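Local coordinates for polymerase nucleotidyl transferase domain-containing protein (Archaeoglobus fulgidus, PDB 1YLQ) that probably catalyses nucleotidyl transfer, as a small single-domain member of the nucleotidyltransferase family, at residues Asp17-Tyr23 against Ile38-Ser44; Val26-Asp30 against Ile86-Arg90; Leu35-Asp39 against Ser67-Phe71; Phe47-Lys53 against Ile73-Glu78. All coordinates share one frame; numbering follows the deposited sequence.

How the interactions relate
All four contacts lie in one nucleotidyltransferase domain built on a mixed sheet. Interaction 1 pairs strands 19-23 and 38-43 near the chain's centre. Interaction 3 adds strand 69-74 to the other edge of strand 38-43 and shares I38 and D39; the two centres are about 12 Å apart. Interaction 2 joins helix 25-28 to the loop before strand 90-91, beside the C-terminal end of strand 19-23. Along the chain, interaction 1 closes before interaction 4 opens, and interactions 3 and 4 both fall between the segments of interaction 2. Interactions 3 and 4 use opposite ends of strand 69-74. One end holds the acidic cluster; the other, about 23 Å from interaction 2 between centres, is tied to crossover helix 50-63.

Interaction 1: Asp17-Tyr23 against Ile38-Ser44; sequences DAEIYLY and IDVAIVS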
loop_
_atom_site.group_PDB
_atom_site.type_symbol
_atom_site.label_atom_id
_atom_site.label_comp_id
_atom_site.label_asym_id
_atom_site.label_seq_id
_atom_site.Cartn_x
_atom_site.Cartn_y
_atom_site.Cartn_z
ATOM N N ASP A 17 -14.863 12.784 13.478
ATOM C CA ASP A 17 -15.848 11.748 13.164
ATOM C C ASP A 17 -15.571 10.998 11.875
ATOM O O ASP A 17 -16.395 10.177 11.450
ATOM C CB ASP A 17 -17.290 12.314 13.171
ATOM C CG ASP A 17 -17.615 13.192 11.917
ATOM O OD1 ASP A 17 -16.808 13.327 10.972
ATOM O OD2 ASP A 17 -18.713 13.791 11.868
ATOM N N ALA A 18 -14.442 11.281 11.229
ATOM C CA ALA A 18 -14.225 10.691 9.931
ATOM C C ALA A 18 -14.026 9.183 9.964
ATOM O O ALA A 18 -13.514 8.589 10.957
ATOM C CB ALA A 18 -13.125 11.420 9.109
ATOM N N GLU A 19 -14.495 8.533 8.911
ATOM C CA GLU A 19 -14.260 7.118 8.764
ATOM C C GLU A 19 -13.360 6.900 7.583
ATOM O O GLU A 19 -13.391 7.685 6.620
ATOM C CB GLU A 19 -15.557 6.339 8.613
ATOM C CG GLU A 19 -16.422 6.335 9.907
ATOM C CD GLU A 19 -15.984 5.276 10.966
ATOM O OE1 GLU A 19 -14.762 4.970 11.184
ATOM O OE2 GLU A 19 -16.902 4.761 11.627
ATOM N N ILE A 20 -12.486 5.900 7.701
ATOM C CA ILE A 20 -11.521 5.666 6.633
ATOM C C ILE A 20 -11.707 4.274 6.089
ATOM O O ILE A 20 -11.725 3.299 6.850
ATOM C CB ILE A 20 -10.035 5.877 7.121
ATOM C CG1 ILE A 20 -9.870 7.288 7.692
ATOM C CG2 ILE A 20 -9.037 5.540 5.970
ATOM C CD1 ILE A 20 -8.723 7.384 8.724
ATOM N N TYR A 21 -11.797 4.203 4.769
ATOM C CA TYR A 21 -11.918 2.930 4.086
ATOM C C TYR A 21 -10.798 2.741 3.075
ATOM O O TYR A 21 -10.475 3.687 2.333
ATOM C CB TYR A 21 -13.233 2.954 3.313
ATOM C CG TYR A 21 -14.423 3.227 4.177
ATOM C CD1 TYR A 21 -15.069 2.195 4.833
ATOM C CD2 TYR A 21 -14.910 4.534 4.337
ATOM C CE1 TYR A 21 -16.195 2.423 5.616
ATOM C CE2 TYR A 21 -16.014 4.793 5.178
ATOM C CZ TYR A 21 -16.665 3.716 5.774
ATOM O OH TYR A 21 -17.761 3.934 6.586
ATOM N N LEU A 22 -10.282 1.510 2.976
ATOM C CA LEU A 22 -9.201 1.150 2.034
ATOM C C LEU A 22 -9.742 0.298 0.886
ATOM O O LEU A 22 -10.546 -0.603 1.095
ATOM C CB LEU A 22 -8.073 0.388 2.775
ATOM C CG LEU A 22 -7.336 1.142 3.909
ATOM C CD1 LEU A 22 -6.113 0.275 4.469
ATOM C CD2 LEU A 22 -6.829 2.520 3.387
ATOM N N TYR A 23 -9.357 0.614 -0.342
ATOM C CA TYR A 23 -9.602 -0.274 -1.465
ATOM C C TYR A 23 -8.451 -0.090 -2.457
ATOM O O TYR A 23 -7.317 0.253 -2.046
ATOM C CB TYR A 23 -11.023 -0.069 -2.060
ATOM C CG TYR A 23 -11.388 1.361 -2.384
ATOM C CD1 TYR A 23 -11.671 2.246 -1.344
ATOM C CD2 TYR A 23 -11.532 1.818 -3.731
ATOM C CE1 TYR A 23 -12.015 3.555 -1.587
ATOM C CE2 TYR A 23 -11.889 3.218 -3.996
ATOM C CZ TYR A 23 -12.130 4.028 -2.873
ATOM O OH TYR A 23 -12.508 5.342 -2.912
ATOM N N ILE A 38 -3.345 1.601 -3.353
ATOM C CA ILE A 38 -4.236 1.719 -2.211
ATOM C C ILE A 38 -5.080 2.985 -2.483
ATOM O O ILE A 38 -4.543 4.105 -2.646
ATOM C CB ILE A 38 -3.484 1.807 -0.859
ATOM C CG1 ILE A 38 -2.581 0.578 -0.650
ATOM C CG2 ILE A 38 -4.489 1.981 0.335
ATOM C CD1 ILE A 38 -1.593 0.749 0.555
ATOM N N ASP A 39 -6.382 2.793 -2.625
ATOM C CA ASP A 39 -7.325 3.943 -2.519
ATOM C C ASP A 39 -7.704 4.121 -1.051
ATOM O O ASP A 39 -7.871 3.139 -0.314
ATOM C CB ASP A 39 -8.559 3.708 -3.347
ATOM C CG ASP A 39 -8.255 3.691 -4.819
ATOM O OD1 ASP A 39 -7.947 4.782 -5.363
ATOM O OD2 ASP A 39 -8.234 2.572 -5.407
ATOM N N VAL A 40 -7.783 5.372 -0.628
ATOM C CA VAL A 40 -8.143 5.727 0.756
ATOM C C VAL A 40 -9.320 6.681 0.696
ATOM O O VAL A 40 -9.184 7.829 0.273
ATOM C CB VAL A 40 -7.007 6.439 1.467
ATOM C CG1 VAL A 40 -7.336 6.597 2.975
ATOM C CG2 VAL A 40 -5.692 5.662 1.350
ATOM N N ALA A 41 -10.483 6.222 1.116
ATOM C CA ALA A 41 -11.647 7.129 1.171
ATOM C C ALA A 41 -11.759 7.629 2.618
ATOM O O ALA A 41 -11.763 6.834 3.559
ATOM C CB ALA A 41 -12.879 6.420 0.722
ATOM N N ILE A 42 -11.768 8.948 2.788
ATOM C CA ILE A 42 -11.922 9.561 4.088
ATOM C C ILE A 42 -13.265 10.292 4.078
ATOM O O ILE A 42 -13.473 11.212 3.296
ATOM C CB ILE A 42 -10.735 10.490 4.384
ATOM C CG1 ILE A 42 -9.418 9.689 4.200
ATOM C CG2 ILE A 42 -10.897 11.166 5.861
ATOM C CD1 ILE A 42 -8.183 10.483 4.330
ATOM N N VAL A 43 -14.194 9.859 4.928
ATOM C CA VAL A 43 -15.600 10.106 4.699
ATOM C C VAL A 43 -16.207 10.785 5.922
ATOM O O VAL A 43 -16.137 10.259 7.030
ATOM C CB VAL A 43 -16.361 8.771 4.462
ATOM C CG1 VAL A 43 -17.858 9.014 4.293
ATOM C CG2 VAL A 43 -15.735 7.960 3.240
ATOM N N SER A 44 -16.821 11.956 5.709
ATOM C CA SER A 44 -17.515 12.653 6.820
ATOM C C SER A 44 -18.413 13.681 6.185
ATOM O O SER A 44 -18.044 14.256 5.157
ATOM C CB SER A 44 -16.485 13.392 7.694
ATOM O OG SER A 44 -17.161 14.268 8.587
HETATM O O HOH W 1 -19.959 15.047 10.170
#
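Y23 lays its ring against D39. CB of D39 sits over the ring centre, 3.4 Å from the centroid of Y23, a CH-pi contact. CG of Y23 stands between its backbone N and carbonyl carbon (chi1 51°), which swings the phenol across to the neighbouring strand. At the ring edge, near its plane, CE1 of Y23 meets CB of A41 at 3.8 Å. Strands 19-23 and 38-43 run antiparallel in the central sheet of the nucleotidyltransferase fold. Six backbone bonds join them, two in each of the hydrogen-bonded pairs E19-V43, Y21-A41 and Y23-D39. The other face of the sheet, with I20, L22, V40 and I42, is apolar and buried. There CG2 of I20 packs alongside CG1 of V40 at 3.6 Å, and CD2 of L22 lies 3.9 Å from CG2 of I38. Helix 3-14 covers part of this face. The D17 end is looser. S44 OG donates to the syn lone pair of D17 OD1 at 2.6 Å and pairs with the backbone N of V46. A water donates to D17 OD2 at 2.5 Å and, weakly, to S44 OG. The E19 carboxylate turns from strand 38-43 and makes a long, weak ion pair with R91.

Interaction 2: Val26-Asp30 against Ile86-Arg90; sequences VVEGD and IRKYR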
loop_
_atom_site.group_PDB
_atom_site.type_symbol
_atom_site.label_atom_id
_atom_site.label_comp_id
_atom_site.label_asym_id
_atom_site.label_seq_id
_atom_site.Cartn_x
_atom_site.Cartn_y
_atom_site.Cartn_z
ATOM N N VAL A 26 -4.589 -3.783 -3.991
ATOM C CA VAL A 26 -4.177 -4.706 -2.927
ATOM C C VAL A 26 -5.381 -5.306 -2.218
ATOM O O VAL A 26 -5.499 -6.542 -2.084
ATOM C CB VAL A 26 -3.138 -4.075 -1.997
ATOM C CG1 VAL A 26 -2.765 -5.054 -0.848
ATOM C CG2 VAL A 26 -1.868 -3.772 -2.803
ATOM N N VAL A 27 -6.332 -4.453 -1.868
ATOM C CA VAL A 27 -7.518 -4.886 -1.139
ATOM C C VAL A 27 -8.420 -5.709 -2.073
ATOM O O VAL A 27 -8.959 -6.751 -1.645
ATOM C CB VAL A 27 -8.297 -3.673 -0.509
ATOM C CG1 VAL A 27 -9.713 -4.076 -0.052
ATOM C CG2 VAL A 27 -7.487 -3.006 0.663
ATOM N N GLU A 28 -8.541 -5.276 -3.337
ATOM C CA GLU A 28 -9.560 -5.803 -4.272
ATOM C C GLU A 28 -9.125 -7.025 -5.095
ATOM O O GLU A 28 -9.981 -7.718 -5.649
ATOM C CB GLU A 28 -10.106 -4.693 -5.207
ATOM C CG GLU A 28 -10.827 -3.517 -4.462
ATOM C CD GLU A 28 -11.349 -2.417 -5.373
ATOM O OE1 GLU A 28 -12.291 -2.641 -6.150
ATOM O OE2 GLU A 28 -10.836 -1.287 -5.292
ATOM N N GLY A 29 -7.817 -7.245 -5.240
ATOM C CA GLY A 29 -7.306 -8.381 -6.046
ATOM C C GLY A 29 -6.996 -8.189 -7.537
ATOM O O GLY A 29 -6.313 -9.027 -8.145
ATOM N N ASP A 30 -7.551 -7.144 -8.149
ATOM C CA ASP A 30 -7.108 -6.605 -9.451
ATOM C C ASP A 30 -6.070 -5.626 -8.971
ATOM O O ASP A 30 -6.436 -4.521 -8.603
ATOM C CB ASP A 30 -8.294 -5.839 -10.071
ATOM C CG ASP A 30 -7.862 -4.747 -11.088
ATOM O OD1 ASP A 30 -6.644 -4.401 -11.208
ATOM O OD2 ASP A 30 -8.792 -4.202 -11.746
ATOM N N ILE A 86 -17.026 -0.277 -6.282
ATOM C CA ILE A 86 -15.922 -0.860 -5.522
ATOM C C ILE A 86 -16.279 -2.285 -5.197
ATOM O O ILE A 86 -17.339 -2.532 -4.584
ATOM C CB ILE A 86 -15.657 -0.084 -4.203
ATOM C CG1 ILE A 86 -15.217 1.360 -4.503
ATOM C CG2 ILE A 86 -14.524 -0.746 -3.358
ATOM C CD1 ILE A 86 -15.294 2.242 -3.268
ATOM N N ARG A 87 -15.380 -3.205 -5.579
ATOM C CA ARG A 87 -15.594 -4.647 -5.414
ATOM C C ARG A 87 -15.626 -5.035 -3.936
ATOM O O ARG A 87 -16.503 -5.785 -3.494
ATOM C CB ARG A 87 -14.510 -5.459 -6.157
ATOM C CG ARG A 87 -14.333 -6.894 -5.604
ATOM C CD ARG A 87 -13.788 -7.960 -6.606
ATOM N NE ARG A 87 -12.454 -7.631 -7.123
ATOM C CZ ARG A 87 -12.226 -7.124 -8.336
ATOM N NH1 ARG A 87 -13.241 -6.902 -9.180
ATOM N NH2 ARG A 87 -10.984 -6.836 -8.714
ATOM N N LYS A 88 -14.690 -4.463 -3.180
ATOM C CA LYS A 88 -14.387 -4.856 -1.826
ATOM C C LYS A 88 -13.675 -3.661 -1.195
ATOM O O LYS A 88 -12.782 -3.070 -1.805
ATOM C CB LYS A 88 -13.413 -6.047 -1.875
ATOM C CG LYS A 88 -13.150 -6.775 -0.589
ATOM C CD LYS A 88 -12.706 -8.245 -0.903
ATOM C CE LYS A 88 -11.782 -8.859 0.153
ATOM N NZ LYS A 88 -11.521 -10.348 -0.140
ATOM N N TYR A 89 -14.042 -3.321 0.026
ATOM C CA TYR A 89 -13.250 -2.338 0.781
ATOM C C TYR A 89 -13.077 -2.847 2.196
ATOM O O TYR A 89 -13.825 -3.751 2.631
ATOM C CB TYR A 89 -13.937 -0.949 0.808
ATOM C CG TYR A 89 -15.312 -0.924 1.405
ATOM C CD1 TYR A 89 -15.504 -0.770 2.772
ATOM C CD2 TYR A 89 -16.456 -1.064 0.579
ATOM C CE1 TYR A 89 -16.816 -0.746 3.326
ATOM C CE2 TYR A 89 -17.752 -1.050 1.110
ATOM C CZ TYR A 89 -17.931 -0.899 2.476
ATOM O OH TYR A 89 -19.219 -0.900 2.935
ATOM N N ARG A 90 -12.150 -2.224 2.930
ATOM C CA ARG A 90 -11.980 -2.501 4.369
ATOM C C ARG A 90 -11.945 -1.209 5.181
ATOM O O ARG A 90 -11.156 -0.289 4.888
ATOM C CB ARG A 90 -10.662 -3.250 4.584
ATOM C CG ARG A 90 -10.345 -3.486 6.044
ATOM C CD ARG A 90 -11.009 -4.730 6.651
ATOM N NE ARG A 90 -10.902 -4.707 8.115
ATOM C CZ ARG A 90 -11.211 -5.719 8.932
ATOM N NH1 ARG A 90 -11.659 -6.881 8.453
ATOM N NH2 ARG A 90 -11.078 -5.566 10.250
#
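The end of helix 25-28 and the loop 86-90 pass each other in roughly reversed directions (148°), with CA of E28 5.5 Å from CA of K88. R87 reaches over to the helix end. Its NE donates to the carbonyl O of E28 at 2.9 Å, and that oxygen lies almost in the guanidinium plane. NH2 of R87 adds a weak bond to the same O. A bend in the R87 chain (chi3 61°) turns this edge toward the helix. The backbone N of R87 in turn donates to E28 OE1 at 3.2 Å, from above the carboxylate plane. E28 OE2 accepts from the backbone N of G24. CG of E28 touches K88 O at 3.3 Å, and CG1 of V27 lies 3.7 Å from the same oxygen. With an alanine at E28, the backbone N of R87 and that of G24 would probably lose their carboxylate acceptors. G29, with positive phi, ends the helix. R87 thus bonds the last turn of the short helix that begins at the Gly-Ser pair of the nucleotidyltransferase signature.

Interaction 3: Leu35-Asp39 against Ser67-Phe71; sequences LSDID and SPFEF. With SO4 (sulfate ion), chain C.
D39 and E70 lie side by side beside a bound sulfate. Their carboxylate planes are 77° apart, and D39 OD1 is 3.4 Å from E70 OE2, both acceptors. D39 OD2 approaches sulfate O2 to 2.5 Å, and E70 OE2 approaches sulfate O1 to 2.6 Å. The backbone N of S36 donates to sulfate O2 at 2.7 Å. E70 gets there on an extended chain, with CG anti to the backbone N (chi1 177°). H72 NE2 also bonds to E70 OE2. With an alanine for D39, the acidic pair would be broken and a gap would probably open beside E70. Behind this shell the strands pair in parallel. E70 N donates to I38 O at 2.9 Å, while I38 N bonds weakly to P68 O. On the other face CD1 of I38 packs on CE1 of F69 at 3.6 Å. D37 and D39 fit the Asp-x-Asp signature of the nucleotidyltransferase fold, although the D37 carboxylate turns to the backbone N of M4 of the second subunit. The place of D39 and E70 is consistent with the acidic, metal-binding site of relatives, and the sulfate may mark that pocket.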
loop_
_atom_site.group_PDB
_atom_site.type_symbol
_atom_site.label_atom_id
_atom_site.label_comp_id
_atom_site.label_asym_id
_atom_site.label_seq_id
_atom_site.Cartn_x
_atom_site.Cartn_y
_atom_site.Cartn_z
ATOM N N LEU A 35 -6.103 -0.282 -11.335
ATOM C CA LEU A 35 -6.597 0.382 -10.114
ATOM C C LEU A 35 -5.400 1.018 -9.410
ATOM O O LEU A 35 -4.270 0.559 -9.600
ATOM C CB LEU A 35 -7.209 -0.638 -9.173
ATOM C CG LEU A 35 -8.423 -1.482 -9.551
ATOM C CD1 LEU A 35 -8.876 -2.198 -8.250
ATOM C CD2 LEU A 35 -9.517 -0.601 -10.120
ATOM N N SER A 36 -5.634 2.059 -8.618
ATOM C CA SER A 36 -4.590 2.549 -7.719
ATOM C C SER A 36 -4.128 1.471 -6.697
ATOM O O SER A 36 -4.928 0.636 -6.302
ATOM C CB SER A 36 -5.070 3.795 -6.991
ATOM O OG SER A 36 -4.129 4.119 -5.976
ATOM N N ASP A 37 -2.871 1.516 -6.252
ATOM C CA ASP A 37 -2.330 0.519 -5.294
ATOM C C ASP A 37 -3.165 0.449 -4.006
ATOM O O ASP A 37 -3.602 -0.631 -3.598
ATOM C CB ASP A 37 -0.874 0.805 -4.928
ATOM C CG ASP A 37 0.105 0.693 -6.148
ATOM O OD1 ASP A 37 -0.207 0.043 -7.150
ATOM O OD2 ASP A 37 1.195 1.285 -6.088
ATOM N N ILE A 38 -3.345 1.601 -3.353
ATOM C CA ILE A 38 -4.236 1.719 -2.211
ATOM C C ILE A 38 -5.080 2.985 -2.483
ATOM O O ILE A 38 -4.543 4.105 -2.646
ATOM C CB ILE A 38 -3.484 1.807 -0.859
ATOM C CG1 ILE A 38 -2.581 0.578 -0.650
ATOM C CG2 ILE A 38 -4.489 1.981 0.335
ATOM C CD1 ILE A 38 -1.593 0.749 0.555
ATOM N N ASP A 39 -6.382 2.793 -2.625
ATOM C CA ASP A 39 -7.325 3.943 -2.519
ATOM C C ASP A 39 -7.704 4.121 -1.051
ATOM O O ASP A 39 -7.871 3.139 -0.314
ATOM C CB ASP A 39 -8.559 3.708 -3.347
ATOM C CG ASP A 39 -8.255 3.691 -4.819
ATOM O OD1 ASP A 39 -7.947 4.782 -5.363
ATOM O OD2 ASP A 39 -8.234 2.572 -5.407
ATOM N N SER A 67 3.184 9.171 -3.310
ATOM C CA SER A 67 3.066 7.870 -2.645
ATOM C C SER A 67 2.057 6.966 -3.374
ATOM O O SER A 67 1.366 7.428 -4.302
ATOM C CB SER A 67 2.650 8.053 -1.192
ATOM O OG SER A 67 1.258 8.084 -1.101
ATOM N N PRO A 68 1.953 5.688 -2.945
ATOM C CA PRO A 68 0.997 4.730 -3.533
ATOM C C PRO A 68 -0.470 4.978 -3.173
ATOM O O PRO A 68 -1.326 4.344 -3.786
ATOM C CB PRO A 68 1.453 3.374 -2.962
ATOM C CG PRO A 68 2.062 3.714 -1.679
ATOM C CD PRO A 68 2.746 5.053 -1.876
ATOM N N PHE A 69 -0.743 5.878 -2.212
ATOM C CA PHE A 69 -2.129 6.272 -1.802
ATOM C C PHE A 69 -2.857 7.210 -2.768
ATOM O O PHE A 69 -2.288 8.182 -3.251
ATOM C CB PHE A 69 -2.141 6.896 -0.382
ATOM C CG PHE A 69 -1.474 6.029 0.677
ATOM C CD1 PHE A 69 -2.036 4.846 1.079
ATOM C CD2 PHE A 69 -0.268 6.411 1.242
ATOM C CE1 PHE A 69 -1.381 4.042 2.063
ATOM C CE2 PHE A 69 0.389 5.616 2.201
ATOM C CZ PHE A 69 -0.174 4.453 2.619
ATOM N N GLU A 70 -4.106 6.919 -3.067
ATOM C CA GLU A 70 -4.953 7.844 -3.824
ATOM C C GLU A 70 -6.043 8.195 -2.837
ATOM O O GLU A 70 -6.719 7.311 -2.372
ATOM C CB GLU A 70 -5.501 7.187 -5.127
ATOM C CG GLU A 70 -6.482 8.093 -5.942
ATOM C CD GLU A 70 -6.913 7.506 -7.309
ATOM O OE1 GLU A 70 -6.039 7.228 -8.164
ATOM O OE2 GLU A 70 -8.149 7.404 -7.566
ATOM N N PHE A 71 -6.179 9.479 -2.470
ATOM C CA PHE A 71 -7.100 9.894 -1.414
ATOM C C PHE A 71 -8.399 10.367 -2.072
ATOM O O PHE A 71 -8.319 11.004 -3.115
ATOM C CB PHE A 71 -6.464 11.067 -0.607
ATOM C CG PHE A 71 -5.275 10.638 0.214
ATOM C CD1 PHE A 71 -5.457 9.974 1.434
ATOM C CD2 PHE A 71 -3.977 10.868 -0.256
ATOM C CE1 PHE A 71 -4.331 9.528 2.218
ATOM C CE2 PHE A 71 -2.837 10.423 0.503
ATOM C CZ PHE A 71 -3.037 9.777 1.736
HETATM S S SO4 C . -8.844 3.790 -8.828
HETATM O O1 SO4 C . -8.345 5.154 -8.921
HETATM O O2 SO4 C . -8.127 2.939 -7.887
HETATM O O3 SO4 C . -10.216 3.747 -8.325
HETATM O O4 SO4 C . -8.734 3.234 -10.181
#

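Interaction 4: Phe47-Lys53 against Ile73-Glu78; sequences FEDRNRK and ILTKKE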
loop_
_atom_site.group_PDB
_atom_site.type_symbol
_atom_site.label_atom_id
_atom_site.label_comp_id
_atom_site.label_asym_id
_atom_site.label_seq_id
_atom_site.Cartn_x
_atom_site.Cartn_y
_atom_site.Cartn_z
ATOM N N PHE A 47 -17.247 17.312 5.150
ATOM C CA PHE A 47 -16.758 17.649 3.814
ATOM C C PHE A 47 -17.855 18.173 2.882
ATOM O O PHE A 47 -17.590 18.466 1.690
ATOM C CB PHE A 47 -16.040 16.441 3.220
ATOM C CG PHE A 47 -14.811 16.021 4.018
ATOM C CD1 PHE A 47 -13.850 16.963 4.380
ATOM C CD2 PHE A 47 -14.598 14.676 4.348
ATOM C CE1 PHE A 47 -12.714 16.595 5.100
ATOM C CE2 PHE A 47 -13.440 14.278 5.042
ATOM C CZ PHE A 47 -12.520 15.233 5.441
ATOM N N GLU A 48 -19.073 18.316 3.428
ATOM C CA GLU A 48 -20.122 19.034 2.710
ATOM C C GLU A 48 -19.669 20.497 2.490
ATOM O O GLU A 48 -20.128 21.159 1.605
ATOM C CB GLU A 48 -21.456 18.994 3.452
ATOM C CG GLU A 48 -22.197 17.709 3.294
ATOM C CD GLU A 48 -23.400 17.613 4.240
ATOM O OE1 GLU A 48 -23.533 18.485 5.136
ATOM O OE2 GLU A 48 -24.203 16.681 4.080
ATOM N N ASP A 49 -18.744 20.970 3.304
ATOM C CA ASP A 49 -18.197 22.310 3.132
ATOM C C ASP A 49 -16.955 22.166 2.265
ATOM O O ASP A 49 -15.952 21.582 2.705
ATOM C CB ASP A 49 -17.864 22.921 4.504
ATOM C CG ASP A 49 -17.174 24.258 4.396
ATOM O OD1 ASP A 49 -16.623 24.573 3.351
ATOM O OD2 ASP A 49 -17.156 25.006 5.363
ATOM N N ARG A 50 -17.045 22.639 1.016
ATOM C CA ARG A 50 -15.960 22.517 0.029
ATOM C C ARG A 50 -14.655 23.069 0.560
ATOM O O ARG A 50 -13.592 22.580 0.231
ATOM C CB ARG A 50 -16.355 23.263 -1.248
ATOM C CG ARG A 50 -15.268 23.349 -2.342
ATOM C CD ARG A 50 -15.924 23.508 -3.703
ATOM N NE ARG A 50 -16.714 24.722 -3.810
ATOM C CZ ARG A 50 -17.423 25.076 -4.881
ATOM N NH1 ARG A 50 -17.528 24.273 -5.937
ATOM N NH2 ARG A 50 -18.053 26.220 -4.878
ATOM N N ASN A 51 -14.726 24.111 1.383
ATOM C CA ASN A 51 -13.510 24.742 1.884
ATOM C C ASN A 51 -12.765 23.798 2.820
ATOM O O ASN A 51 -11.533 23.773 2.864
ATOM C CB ASN A 51 -13.860 26.053 2.575
ATOM C CG ASN A 51 -14.373 27.066 1.602
ATOM O OD1 ASN A 51 -13.694 27.397 0.631
ATOM N ND2 ASN A 51 -15.606 27.507 1.800
ATOM N N ARG A 52 -13.529 23.031 3.567
ATOM C CA ARG A 52 -13.005 21.986 4.456
ATOM C C ARG A 52 -12.420 20.808 3.678
ATOM O O ARG A 52 -11.354 20.287 4.035
ATOM C CB ARG A 52 -14.131 21.513 5.398
ATOM C CG ARG A 52 -13.648 20.676 6.586
ATOM C CD ARG A 52 -12.832 21.486 7.644
ATOM N NE ARG A 52 -12.421 20.575 8.718
ATOM C CZ ARG A 52 -13.178 20.348 9.788
ATOM N NH1 ARG A 52 -14.359 20.981 9.913
ATOM N NH2 ARG A 52 -12.778 19.502 10.730
ATOM N N LYS A 53 -13.093 20.413 2.610
ATOM C CA LYS A 53 -12.631 19.309 1.770
ATOM C C LYS A 53 -11.286 19.748 1.178
ATOM O O LYS A 53 -10.306 18.989 1.212
ATOM C CB LYS A 53 -13.652 19.087 0.645
ATOM C CG LYS A 53 -13.630 17.717 0.031
ATOM C CD LYS A 53 -14.605 17.656 -1.142
ATOM C CE LYS A 53 -15.885 16.994 -0.721
ATOM N NZ LYS A 53 -16.370 16.234 -1.895
ATOM N N ILE A 73 -11.802 12.327 -0.690
ATOM C CA ILE A 73 -12.307 13.049 0.489
ATOM C C ILE A 73 -13.758 13.205 0.200
ATOM O O ILE A 73 -14.138 13.908 -0.749
ATOM C CB ILE A 73 -11.593 14.426 0.586
ATOM C CG1 ILE A 73 -10.028 14.234 0.525
ATOM C CG2 ILE A 73 -12.082 15.221 1.838
ATOM C CD1 ILE A 73 -9.482 13.044 1.559
ATOM N N LEU A 74 -14.604 12.517 0.970
ATOM C CA LEU A 74 -15.989 12.344 0.560
ATOM C C LEU A 74 -17.008 12.636 1.679
ATOM O O LEU A 74 -16.750 12.312 2.808
ATOM C CB LEU A 74 -16.169 10.878 0.150
ATOM C CG LEU A 74 -15.288 10.340 -0.937
ATOM C CD1 LEU A 74 -15.561 8.815 -1.127
ATOM C CD2 LEU A 74 -15.572 11.142 -2.228
ATOM N N THR A 75 -18.182 13.165 1.315
ATOM C CA THR A 75 -19.308 13.191 2.206
ATOM C C THR A 75 -19.857 11.741 2.282
ATOM O O THR A 75 -19.482 10.884 1.449
ATOM C CB THR A 75 -20.431 14.121 1.646
ATOM O OG1 THR A 75 -20.871 13.602 0.392
ATOM C CG2 THR A 75 -19.889 15.540 1.350
ATOM N N LYS A 76 -20.817 11.511 3.187
ATOM C CA LYS A 76 -21.472 10.189 3.256
ATOM C C LYS A 76 -22.216 9.795 1.954
ATOM O O LYS A 76 -22.094 8.674 1.504
ATOM C CB LYS A 76 -22.403 10.077 4.468
ATOM C CG LYS A 76 -21.562 9.892 5.789
ATOM C CD LYS A 76 -22.462 9.875 7.018
ATOM C CE LYS A 76 -21.686 9.317 8.306
ATOM N NZ LYS A 76 -22.746 9.125 9.407
ATOM N N LYS A 77 -22.962 10.725 1.360
ATOM C CA LYS A 77 -23.635 10.491 0.102
ATOM C C LYS A 77 -22.676 10.121 -1.021
ATOM O O LYS A 77 -22.961 9.217 -1.849
ATOM C CB LYS A 77 -24.389 11.778 -0.245
ATOM C CG LYS A 77 -25.164 11.810 -1.513
ATOM C CD LYS A 77 -26.206 12.974 -1.503
ATOM C CE LYS A 77 -26.620 13.405 -2.921
ATOM N NZ LYS A 77 -27.442 14.678 -2.839
ATOM N N GLU A 78 -21.544 10.820 -1.066
ATOM C CA GLU A 78 -20.495 10.558 -2.080
ATOM C C GLU A 78 -19.872 9.171 -1.931
ATOM O O GLU A 78 -19.642 8.458 -2.913
ATOM C CB GLU A 78 -19.402 11.677 -2.011
ATOM C CG GLU A 78 -19.893 12.969 -2.697
ATOM C CD GLU A 78 -18.983 14.133 -2.407
ATOM O OE1 GLU A 78 -18.020 14.003 -1.598
ATOM O OE2 GLU A 78 -19.241 15.187 -2.979
HETATM O O HOH W 2 -13.932 14.883 -3.593
#
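K53 slides past I73 on its way to E78. From CB, the chain leaves with CG anti to the backbone N (chi1 -158°). CG presses on I73 CG2 at 3.4 Å, tighter than usual. CD and CE run beside I73 O, with CE 3.5 Å from it. Bends at the last two torsions bring NZ to E78 in a salt bridge, donating to the syn lone pair of OE1 at 2.8 Å. NZ also bonds weakly to E78 OE2 and I73 O, and a water links it to I73 O. E78 OE1 takes a second donor, T75 N, from above the carboxylate plane. E78 N donates back to T75 OG1, completing a capping box at the start of helix 76-83. The contact ties the helix of the beta-alpha-beta unit 38-43, 50-63, 69-74 to the end of its second strand. CG2 of I73 also makes a CH-pi contact over the F47 ring, 3.3 Å from its centroid. L74 O meets the ring edge, 3.5 Å from CD2 of F47.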